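Local coordinates for protein transcriptional regulator Tm0710 (Thermotoga maritima, PDB 2A61) that probably binds DNA as a dimeric MarR-family transcriptional regulator, using a winged helix-turn-helix domain in each subunit, at residues G30-Q35 with T65-R70. Residues are numbered along the deposited sequence; the frame is centred on the assembly and turned at random.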
loop_
_atom_site.group_PDB
_atom_site.type_symbol
_atom_site.label_atom_id
_atom_site.label_comp_id
_atom_site.label_asym_id
_atom_site.label_seq_id
_atom_site.Cartn_x
_atom_site.Cartn_y
_atom_site.Cartn_z
ATOM N N GLY A 30 -17.584 7.255 -2.718
ATOM C CA GLY A 30 -17.155 7.463 -4.099
ATOM C C GLY A 30 -15.719 7.905 -4.279
ATOM O O GLY A 30 -15.397 8.536 -5.327
ATOM N N ILE A 31 -14.857 7.606 -3.283
ATOM C CA ILE A 31 -13.411 8.016 -3.347
ATOM C C ILE A 31 -12.552 6.953 -4.017
ATOM O O ILE A 31 -12.645 5.773 -3.695
ATOM C CB ILE A 31 -12.891 8.444 -1.930
ATOM C CG1 ILE A 31 -13.710 9.687 -1.496
ATOM C CG2 ILE A 31 -11.344 8.690 -1.888
ATOM C CD1 ILE A 31 -13.614 10.009 -0.023
ATOM N N THR A 32 -11.760 7.346 -5.007
ATOM C CA THR A 32 -10.987 6.346 -5.743
ATOM C C THR A 32 -9.690 6.028 -4.959
ATOM O O THR A 32 -9.279 6.811 -4.077
ATOM C CB THR A 32 -10.609 6.826 -7.170
ATOM O OG1 THR A 32 -9.552 7.797 -7.069
ATOM C CG2 THR A 32 -11.848 7.449 -7.957
ATOM N N PRO A 33 -9.041 4.875 -5.259
ATOM C CA PRO A 33 -7.724 4.547 -4.615
ATOM C C PRO A 33 -6.649 5.672 -4.638
ATOM O O PRO A 33 -5.991 5.929 -3.607
ATOM C CB PRO A 33 -7.256 3.312 -5.396
ATOM C CG PRO A 33 -8.590 2.648 -5.825
ATOM C CD PRO A 33 -9.576 3.764 -6.102
ATOM N N ALA A 34 -6.470 6.324 -5.791
ATOM C CA ALA A 34 -5.507 7.394 -5.910
ATOM C C ALA A 34 -5.943 8.609 -5.105
ATOM O O ALA A 34 -5.109 9.259 -4.460
ATOM C CB ALA A 34 -5.294 7.769 -7.363
ATOM N N GLN A 35 -7.243 8.909 -5.115
ATOM C CA GLN A 35 -7.756 9.978 -4.266
ATOM C C GLN A 35 -7.533 9.690 -2.782
ATOM O O GLN A 35 -7.199 10.596 -2.024
ATOM C CB GLN A 35 -9.227 10.207 -4.501
ATOM C CG GLN A 35 -9.608 10.944 -5.820
ATOM C CD GLN A 35 -11.118 11.217 -5.849
ATOM O OE1 GLN A 35 -11.908 10.292 -5.677
ATOM N NE2 GLN A 35 -11.521 12.498 -6.045
ATOM N N THR A 65 -4.134 17.280 -10.469
ATOM C CA THR A 65 -5.087 18.376 -10.534
ATOM C C THR A 65 -6.480 17.852 -10.613
ATOM O O THR A 65 -7.328 18.323 -9.895
ATOM C CB THR A 65 -4.851 19.339 -11.741
ATOM O OG1 THR A 65 -3.524 19.852 -11.665
ATOM C CG2 THR A 65 -5.831 20.513 -11.691
ATOM N N GLY A 66 -6.734 16.869 -11.483
ATOM C CA GLY A 66 -8.087 16.272 -11.581
ATOM C C GLY A 66 -8.587 15.601 -10.307
ATOM O O GLY A 66 -9.760 15.778 -9.899
ATOM N N LEU A 67 -7.704 14.820 -9.677
ATOM C CA LEU A 67 -8.006 14.166 -8.419
ATOM C C LEU A 67 -8.316 15.137 -7.272
ATOM O O LEU A 67 -9.240 14.910 -6.528
ATOM C CB LEU A 67 -6.859 13.195 -7.996
ATOM C CG LEU A 67 -6.444 12.081 -8.990
ATOM C CD1 LEU A 67 -5.100 11.471 -8.604
ATOM C CD2 LEU A 67 -7.553 10.972 -9.049
ATOM N N VAL A 68 -7.460 16.153 -7.099
ATOM C CA VAL A 68 -7.560 17.146 -6.011
ATOM C C VAL A 68 -8.803 18.042 -6.206
ATOM O O VAL A 68 -9.510 18.344 -5.262
ATOM C CB VAL A 68 -6.262 17.958 -5.948
ATOM C CG1 VAL A 68 -6.430 19.221 -5.102
ATOM C CG2 VAL A 68 -5.087 17.034 -5.396
ATOM N N LYS A 69 -9.042 18.457 -7.436
ATOM C CA LYS A 69 -10.205 19.334 -7.765
ATOM C C LYS A 69 -11.537 18.738 -7.307
ATOM O O LYS A 69 -12.404 19.447 -6.798
ATOM C CB LYS A 69 -10.227 19.549 -9.278
ATOM C CG LYS A 69 -11.416 20.277 -9.854
ATOM C CD LYS A 69 -11.243 20.489 -11.366
ATOM C CE LYS A 69 -11.237 19.152 -12.156
ATOM N NZ LYS A 69 -10.964 19.339 -13.606
ATOM N N ARG A 70 -11.688 17.424 -7.492
ATOM C CA ARG A 70 -12.896 16.705 -7.033
ATOM C C ARG A 70 -12.929 16.613 -5.511
ATOM O O ARG A 70 -13.958 16.787 -4.902
ATOM C CB ARG A 70 -12.894 15.291 -7.550
ATOM C CG ARG A 70 -13.546 15.068 -8.895
ATOM C CD ARG A 70 -13.645 13.496 -9.034
ATOM N NE ARG A 70 -12.441 13.074 -9.705
ATOM C CZ ARG A 70 -11.982 11.840 -9.785
ATOM N NH1 ARG A 70 -12.603 10.832 -9.193
ATOM N NH2 ARG A 70 -10.889 11.647 -10.477
HETATM O O HOH W 1 -14.496 10.158 -7.866
#
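Leu67 meets Ala34 and Gln35 with the two branches of its side chain. Its CD1 packs on Ala34 CB at 3.9 Å, and its CD2 lies against Gln35 CG at 3.8 Å. The backbone of Leu67 also takes part: Gln35 NE2 gives a straight but weak hydrogen bond to Leu67 O, at 3.4 Å. Gln35 reaches across because its chain runs extended beyond CG (chi2 -175°). The other end of its amide turns back to its own segment. Gln35 OE1 accepts from Thr32 N at 3.0 Å, using a lone pair in the plane of its carbonyl. Thr32 OG1 in turn accepts from Gln35 N, which completes a capping box at the start of helix 33-45. With an alanine here instead of Gln35, Thr32 N would probably lose its side-chain acceptor and Leu67 O its weak donor. One turn on, Arg70 bends at chi3 (-92°) and brings its guanidinium over the Gln35 amide. Gln35 NE2 lies 3.4 Å above the plane of the Arg70 guanidinium, off its centre, with the two planes 32° apart. Thr32 CG2 sits at the guanidinium edge. The contact packs helix 33-45 against helix 61-73, probably the DNA-recognition helix, as in other MarR proteins. Leu67 also packs on Ile38 and on Leu57 of helix 50-57, while Gly58 of the second subunit accepts a hydrogen bond from Thr32 OG1 and touches Ala34 and Leu67.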